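Uncharacterized protein (Magnetospirillum magneticum AMB-1, PDB 5MU5) is a Maf glycosyltransferase involved in flagella formation, probably attaching sugars to flagellin. Local coordinates at residues 463-467 with 468-472; 282-285 with 286-290; 189-192 with 193-197. All blocks are in the same frame, centred on the assembly; numbering follows the deposited sequence.

Interaction 1. Residues 463-467 with 468-472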
loop_
_atom_site.group_PDB
_atom_site.type_symbol
_atom_site.label_atom_id
_atom_site.label_comp_id
_atom_site.label_asym_id
_atom_site.label_seq_id
_atom_site.Cartn_x
_atom_site.Cartn_y
_atom_site.Cartn_z
ATOM N N VAL A 463 1.808 -27.595 -5.586
ATOM C CA VAL A 463 0.815 -26.992 -6.452
ATOM C C VAL A 463 1.448 -25.754 -7.092
ATOM O O VAL A 463 2.315 -25.119 -6.504
ATOM C CB VAL A 463 -0.515 -26.638 -5.722
ATOM C CG1 VAL A 463 -1.050 -27.829 -4.936
ATOM C CG2 VAL A 463 -0.342 -25.465 -4.802
ATOM N N TYR A 464 1.042 -25.464 -8.320
ATOM C CA TYR A 464 1.463 -24.281 -9.022
ATOM C C TYR A 464 0.501 -23.111 -8.766
ATOM O O TYR A 464 -0.720 -23.218 -8.929
ATOM C CB TYR A 464 1.562 -24.585 -10.509
ATOM C CG TYR A 464 2.733 -25.474 -10.843
ATOM C CD1 TYR A 464 2.648 -26.843 -10.731
ATOM C CD2 TYR A 464 3.923 -24.928 -11.270
ATOM C CE1 TYR A 464 3.726 -27.656 -11.043
ATOM C CE2 TYR A 464 5.009 -25.724 -11.581
ATOM C CZ TYR A 464 4.898 -27.087 -11.479
ATOM O OH TYR A 464 5.977 -27.848 -11.812
ATOM N N SER A 465 1.065 -21.985 -8.397
ATOM C CA SER A 465 0.289 -20.850 -8.011
ATOM C C SER A 465 0.860 -19.569 -8.611
ATOM O O SER A 465 2.045 -19.479 -8.875
ATOM C CB SER A 465 0.289 -20.794 -6.490
ATOM O OG SER A 465 -0.551 -19.766 -6.022
ATOM N N GLU A 466 0.001 -18.582 -8.812
ATOM C CA GLU A 466 0.367 -17.289 -9.346
ATOM C C GLU A 466 0.483 -16.319 -8.205
ATOM O O GLU A 466 0.018 -16.581 -7.089
ATOM C CB GLU A 466 -0.742 -16.780 -10.257
ATOM C CG GLU A 466 -1.112 -17.706 -11.405
ATOM C CD GLU A 466 -2.495 -17.402 -11.962
ATOM O OE1 GLU A 466 -2.930 -16.226 -11.886
ATOM O OE2 GLU A 466 -3.163 -18.337 -12.467
ATOM N N THR A 467 1.036 -15.159 -8.509
ATOM C CA THR A 467 1.328 -14.135 -7.510
ATOM C C THR A 467 0.088 -13.605 -6.786
ATOM O O THR A 467 0.108 -13.459 -5.567
ATOM C CB THR A 467 2.153 -13.016 -8.172
ATOM O OG1 THR A 467 3.423 -13.568 -8.557
ATOM C CG2 THR A 467 2.377 -11.823 -7.245
ATOM N N ILE A 468 -0.987 -13.346 -7.516
ATOM C CA ILE A 468 -2.231 -12.855 -6.901
ATOM C C ILE A 468 -2.793 -13.875 -5.902
ATOM O O ILE A 468 -3.391 -13.506 -4.867
ATOM C CB ILE A 468 -3.314 -12.480 -7.960
ATOM C CG1 ILE A 468 -4.612 -11.937 -7.317
ATOM C CG2 ILE A 468 -3.724 -13.692 -8.788
ATOM C CD1 ILE A 468 -4.475 -10.680 -6.477
ATOM N N MET A 469 -2.606 -15.151 -6.224
ATOM C CA MET A 469 -3.049 -16.226 -5.362
ATOM C C MET A 469 -2.215 -16.355 -4.068
ATOM O O MET A 469 -2.738 -16.727 -3.009
ATOM C CB MET A 469 -3.090 -17.510 -6.171
ATOM C CG MET A 469 -4.076 -17.369 -7.315
ATOM S SD MET A 469 -4.545 -18.923 -8.045
ATOM C CE MET A 469 -3.233 -19.321 -9.195
ATOM N N LEU A 470 -0.932 -16.019 -4.137
ATOM C CA LEU A 470 -0.087 -16.074 -2.954
ATOM C C LEU A 470 -0.465 -14.944 -1.993
ATOM O O LEU A 470 -0.449 -15.147 -0.782
ATOM C CB LEU A 470 1.395 -16.005 -3.324
ATOM C CG LEU A 470 1.853 -17.061 -4.352
ATOM C CD1 LEU A 470 3.223 -16.700 -4.893
ATOM C CD2 LEU A 470 1.871 -18.455 -3.782
ATOM N N TRP A 471 -0.811 -13.772 -2.531
ATOM C CA TRP A 471 -1.273 -12.647 -1.699
ATOM C C TRP A 471 -2.577 -13.025 -1.036
ATOM O O TRP A 471 -2.779 -12.771 0.138
ATOM C CB TRP A 471 -1.509 -11.367 -2.505
ATOM C CG TRP A 471 -0.301 -10.836 -3.240
ATOM C CD1 TRP A 471 1.013 -11.057 -2.945
ATOM C CD2 TRP A 471 -0.315 -9.931 -4.355
ATOM N NE1 TRP A 471 1.807 -10.394 -3.834
ATOM C CE2 TRP A 471 1.025 -9.681 -4.702
ATOM C CE3 TRP A 471 -1.333 -9.310 -5.089
ATOM C CZ2 TRP A 471 1.384 -8.843 -5.768
ATOM C CZ3 TRP A 471 -0.978 -8.475 -6.161
ATOM C CH2 TRP A 471 0.373 -8.258 -6.490
ATOM N N THR A 472 -3.454 -13.662 -1.800
ATOM C CA THR A 472 -4.710 -14.122 -1.272
ATOM C C THR A 472 -4.443 -15.118 -0.177
ATOM O O THR A 472 -5.021 -15.011 0.897
ATOM C CB THR A 472 -5.569 -14.749 -2.372
ATOM O OG1 THR A 472 -5.918 -13.743 -3.320
ATOM C CG2 THR A 472 -6.856 -15.351 -1.787
#
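L470 N hydrogen-bonds to E466 O at 3.2 Å. This bond closes the first turn of helix 467-482, directly after strand 462-465. M469 N adds a weak bond to the same oxygen. One residue on, W471 N binds T467 O with an N-H...O angle of 160°, and L470 N makes a weak second bond to T467 O. The turn is thus a strand-to-helix junction with E466 at the N-cap position. The strand behind it is the middle one of a three-stranded antiparallel sheet.

The side chain of M469 turns back over the cap. A turn about its CG-SD bond (chi3 -82°) brings CE alongside the E466 side chain, 3.5 Å from E466 CG and 3.4 Å from E466 OE2. S465 OG, anti to its own backbone N (chi1 -175°), points into the helix start. There it meets M469 CB at 3.4 Å and L470 CD2 at 3.5 Å. Its hydrogen-bond partner is L416 O. L470 also packs on V453 and E455 of the neighbouring strand. On the exposed side the methyl CG2 of T467 lies over the NE1-CE2-CZ2 side of the W471 indole, 3.5 Å from W471 CZ2. T467 O covers the same face, offset toward the rim.

Interaction 2. Residues 282-285 with 286-290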
loop_
_atom_site.group_PDB
_atom_site.type_symbol
_atom_site.label_atom_id
_atom_site.label_comp_id
_atom_site.label_asym_id
_atom_site.label_seq_id
_atom_site.Cartn_x
_atom_site.Cartn_y
_atom_site.Cartn_z
ATOM N N PRO A 282 -11.668 -25.364 -8.719
ATOM C CA PRO A 282 -12.298 -26.598 -9.233
ATOM C C PRO A 282 -12.205 -27.866 -8.369
ATOM O O PRO A 282 -12.945 -28.840 -8.622
ATOM C CB PRO A 282 -11.605 -26.819 -10.579
ATOM C CG PRO A 282 -10.312 -26.090 -10.491
ATOM C CD PRO A 282 -10.538 -24.928 -9.560
ATOM N N SER A 283 -11.356 -27.886 -7.342
ATOM C CA SER A 283 -11.335 -29.062 -6.464
ATOM C C SER A 283 -12.670 -29.274 -5.724
ATOM O O SER A 283 -12.899 -30.339 -5.165
ATOM C CB SER A 283 -10.171 -29.022 -5.480
ATOM O OG SER A 283 -10.405 -28.117 -4.426
ATOM N N ILE A 284 -13.549 -28.273 -5.751
ATOM C CA ILE A 284 -14.878 -28.348 -5.125
ATOM C C ILE A 284 -15.678 -29.602 -5.538
ATOM O O ILE A 284 -16.410 -30.154 -4.721
ATOM C CB ILE A 284 -15.704 -27.061 -5.440
ATOM C CG1 ILE A 284 -16.966 -26.944 -4.585
ATOM C CG2 ILE A 284 -16.093 -26.995 -6.900
ATOM C CD1 ILE A 284 -16.684 -26.484 -3.190
ATOM N N ASP A 285 -15.535 -30.083 -6.773
ATOM C CA ASP A 285 -16.373 -31.204 -7.217
ATOM C C ASP A 285 -16.206 -32.481 -6.364
ATOM O O ASP A 285 -17.123 -33.290 -6.264
ATOM C CB ASP A 285 -16.213 -31.477 -8.718
ATOM C CG ASP A 285 -14.911 -32.159 -9.063
ATOM O OD1 ASP A 285 -13.917 -32.004 -8.319
ATOM O OD2 ASP A 285 -14.878 -32.856 -10.103
ATOM N N ASP A 286 -15.044 -32.646 -5.737
ATOM C CA ASP A 286 -14.839 -33.749 -4.794
ATOM C C ASP A 286 -15.655 -33.574 -3.521
ATOM O O ASP A 286 -16.059 -34.554 -2.925
ATOM C CB ASP A 286 -13.363 -33.875 -4.386
ATOM C CG ASP A 286 -12.470 -34.348 -5.522
ATOM O OD1 ASP A 286 -12.954 -35.108 -6.394
ATOM O OD2 ASP A 286 -11.275 -33.964 -5.537
ATOM N N ASP A 287 -15.898 -32.332 -3.112
ATOM C CA ASP A 287 -16.499 -32.037 -1.813
ATOM C C ASP A 287 -17.979 -31.625 -1.891
ATOM O O ASP A 287 -18.600 -31.387 -0.874
ATOM C CB ASP A 287 -15.710 -30.909 -1.132
ATOM C CG ASP A 287 -14.191 -31.123 -1.172
ATOM O OD1 ASP A 287 -13.724 -32.234 -0.829
ATOM O OD2 ASP A 287 -13.460 -30.165 -1.538
ATOM N N ILE A 288 -18.536 -31.547 -3.090
ATOM C CA ILE A 288 -19.910 -31.085 -3.269
ATOM C C ILE A 288 -20.907 -31.892 -2.468
ATOM O O ILE A 288 -21.795 -31.303 -1.842
ATOM C CB ILE A 288 -20.329 -31.074 -4.763
ATOM C CG1 ILE A 288 -19.729 -29.855 -5.454
ATOM C CG2 ILE A 288 -21.843 -30.997 -4.937
ATOM C CD1 ILE A 288 -20.285 -28.526 -4.968
ATOM N N GLU A 289 -20.768 -33.215 -2.462
ATOM C CA GLU A 289 -21.737 -34.039 -1.737
ATOM C C GLU A 289 -21.685 -33.814 -0.231
ATOM O O GLU A 289 -22.714 -33.830 0.423
ATOM C CB GLU A 289 -21.617 -35.535 -2.084
ATOM C CG GLU A 289 -22.080 -35.886 -3.508
ATOM C CD GLU A 289 -23.466 -35.311 -3.879
ATOM O OE1 GLU A 289 -24.413 -35.372 -3.050
ATOM O OE2 GLU A 289 -23.619 -34.792 -5.014
ATOM N N VAL A 290 -20.495 -33.575 0.309
ATOM C CA VAL A 290 -20.347 -33.347 1.740
ATOM C C VAL A 290 -20.940 -31.994 2.129
ATOM O O VAL A 290 -21.570 -31.852 3.167
ATOM C CB VAL A 290 -18.870 -33.456 2.173
ATOM C CG1 VAL A 290 -18.683 -33.077 3.636
ATOM C CG2 VAL A 290 -18.386 -34.877 1.951
HETATM O O HOH W 1 -12.451 -27.886 -2.424
HETATM O O HOH W 2 -18.642 -34.513 -4.327
#
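I284 points its CG1 branch away from its own backbone N (chi1 -168°). This torsion helps bring I284 CG1 to 3.7 Å from I288 CD1, one helical turn on. The two side chains cross at a slant. I288 CG1 also rests 3.4 Å from I284 O. D285 has CG between its backbone N and carbonyl carbon (chi1 75°). This turns its carboxylate toward D286, and the two side chains lie side by side. The two carboxylate planes are 31° apart, and D285 OD1 is 3.8 Å from D286 OD1. Two like charges this close would probably repel, but both residues are exposed.

D286 N binds S283 O at 3.2 Å, and D287 N binds I284 O at 2.8 Å. Both bonds run from residue i+3 to residue i, as in a 3-10-like first turn. Water 1 bridges the polar ends, donating to S283 OG and to D287 OD2, the latter at 2.6 Å. S283 OG is also bound to D415 and D494, and D287 OD1 to S506. Water 2 donates to D285 O and accepts from E289 N at 3.1 Å, where the helix is kinked.

The contact forms the start of helix 284-294, the crossover of the beta-alpha-beta unit between parallel strands 275-278 and 299-303. I284 and D287 face F412 of strand 408-412, while I288 meets N313 in a loop.

Interaction 3. Residues 189-192 with 193-197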
loop_
_atom_site.group_PDB
_atom_site.type_symbol
_atom_site.label_atom_id
_atom_site.label_comp_id
_atom_site.label_asym_id
_atom_site.label_seq_id
_atom_site.Cartn_x
_atom_site.Cartn_y
_atom_site.Cartn_z
ATOM N N GLY A 189 15.366 -8.467 7.209
ATOM C CA GLY A 189 13.924 -8.230 7.179
ATOM C C GLY A 189 13.521 -6.904 7.777
ATOM O O GLY A 189 12.765 -6.157 7.178
ATOM N N GLN A 190 14.056 -6.599 8.948
ATOM C CA GLN A 190 13.772 -5.341 9.631
ATOM C C GLN A 190 14.369 -4.164 8.916
ATOM O O GLN A 190 13.759 -3.111 8.851
ATOM C CB GLN A 190 14.310 -5.348 11.064
ATOM C CG GLN A 190 13.320 -5.865 12.067
ATOM C CD GLN A 190 12.063 -5.016 12.081
ATOM O OE1 GLN A 190 12.137 -3.793 12.123
ATOM N NE2 GLN A 190 10.909 -5.657 12.016
ATOM N N ILE A 191 15.582 -4.320 8.406
ATOM C CA ILE A 191 16.197 -3.215 7.676
ATOM C C ILE A 191 15.293 -2.832 6.491
ATOM O O ILE A 191 14.966 -1.657 6.310
ATOM C CB ILE A 191 17.608 -3.560 7.179
ATOM C CG1 ILE A 191 18.572 -3.606 8.370
ATOM C CG2 ILE A 191 18.055 -2.533 6.151
ATOM C CD1 ILE A 191 19.888 -4.277 8.074
ATOM N N ALA A 192 14.894 -3.849 5.725
ATOM C CA ALA A 192 14.061 -3.670 4.544
ATOM C C ALA A 192 12.761 -2.989 4.889
ATOM O O ALA A 192 12.400 -2.041 4.243
ATOM C CB ALA A 192 13.802 -5.004 3.850
ATOM N N ARG A 193 12.083 -3.442 5.929
ATOM C CA ARG A 193 10.822 -2.818 6.352
ATOM C C ARG A 193 10.960 -1.352 6.739
ATOM O O ARG A 193 10.089 -0.533 6.441
ATOM C CB ARG A 193 10.191 -3.563 7.545
ATOM C CG ARG A 193 9.535 -4.875 7.167
ATOM C CD ARG A 193 8.502 -5.360 8.184
ATOM N NE ARG A 193 7.551 -6.256 7.517
ATOM C CZ ARG A 193 7.736 -7.559 7.283
ATOM N NH1 ARG A 193 8.845 -8.181 7.675
ATOM N NH2 ARG A 193 6.792 -8.251 6.648
ATOM N N GLN A 194 12.045 -1.035 7.432
ATOM C CA GLN A 194 12.249 0.314 7.970
ATOM C C GLN A 194 12.632 1.281 6.890
ATOM O O GLN A 194 12.209 2.424 6.919
ATOM C CB GLN A 194 13.349 0.290 8.993
ATOM C CG GLN A 194 13.062 -0.607 10.165
ATOM C CD GLN A 194 12.367 0.143 11.223
ATOM O OE1 GLN A 194 11.155 0.330 11.163
ATOM N NE2 GLN A 194 13.136 0.623 12.199
ATOM N N LEU A 195 13.466 0.824 5.955
ATOM C CA LEU A 195 13.855 1.632 4.803
ATOM C C LEU A 195 12.643 1.958 3.956
ATOM O O LEU A 195 12.431 3.115 3.592
ATOM C CB LEU A 195 14.882 0.914 3.937
ATOM C CG LEU A 195 16.333 1.228 4.228
ATOM C CD1 LEU A 195 17.218 0.404 3.302
ATOM C CD2 LEU A 195 16.548 2.735 4.048
ATOM N N ARG A 196 11.841 0.934 3.667
ATOM C CA ARG A 196 10.609 1.122 2.899
ATOM C C ARG A 196 9.725 2.122 3.597
ATOM O O ARG A 196 9.218 3.031 2.986
ATOM C CB ARG A 196 9.851 -0.202 2.691
ATOM C CG ARG A 196 10.543 -1.152 1.723
ATOM C CD ARG A 196 9.616 -2.233 1.189
ATOM N NE ARG A 196 9.185 -3.199 2.206
ATOM C CZ ARG A 196 9.758 -4.378 2.448
ATOM N NH1 ARG A 196 10.837 -4.768 1.796
ATOM N NH2 ARG A 196 9.256 -5.169 3.383
ATOM N N SER A 197 9.587 1.969 4.898
ATOM C CA SER A 197 8.755 2.857 5.690
ATOM C C SER A 197 9.316 4.293 5.745
ATOM O O SER A 197 8.579 5.281 5.718
ATOM C CB SER A 197 8.620 2.273 7.088
ATOM O OG SER A 197 7.956 3.185 7.923
#
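R193 N bonds to G189 O at 3.1 Å, the first in a run of backbone bonds from residue i+4 to residue i. Q194 N follows onto Q190 O, then L195 N onto I191 O, then R196 N onto A192 O at 3.1 Å. Q194 N also makes a weak bond to I191 O.

The apolar contacts lie on the buried side. I191 and L195 run side by side and point the same way, with I191 CG2 4.2 Å from L195 CD1. L195 CB also lies 3.5 Å from I191 O.

The polar side chains pack mainly through their carbons. Q194 bends at chi2 (-90°), which puts its CG close against Q190 O. Q190 is bent in the same way, and Q190 OE1 comes to 3.9 Å from Q194 CG. The two amide planes are 56° apart. R193 is extended from CG to NE, and R193 CG lies 3.5 Å from G189 O.

R196 folds back at chi3 instead. This sets its guanidinium with one face over A192 O and brings R196 NH1 to 3.6 Å from A192 CB. That nitrogen forms a salt bridge with D231 of helix 219-235 and a long, weak ion pair with E227.

The pattern is that of an amphipathic helix packed against a sheet. L195 meets V125 and L127 of parallel strand 123-127 and I183 of strand 180-183. I191 meets L220 and A224 of helix 219-235. The helix lies in the Maf N-terminal domain, and it joins that helix to the four-stranded parallel sheet.

How the interactions relate
The three contacts are separate local turns, and none touches another. Interactions 1 and 2 are helix starts on the same side of the chain's centre, with nearest atoms about 9 Å apart. Interaction 3 is regular helix in the N-terminal domain, its centre about 43 Å from that of interaction 2. Interaction 1 is a surface contact, where a methionine packs on the N-cap glutamate and an indole on the threonine after it. Interactions 2 and 3 are partly buried, and each pairs an isoleucine with an aliphatic residue one turn on. Interaction 2 has bridging waters and neighbouring carboxylates at an irregular first turn. Interaction 3 has a full set of helical bonds, and R196 reaches another helix.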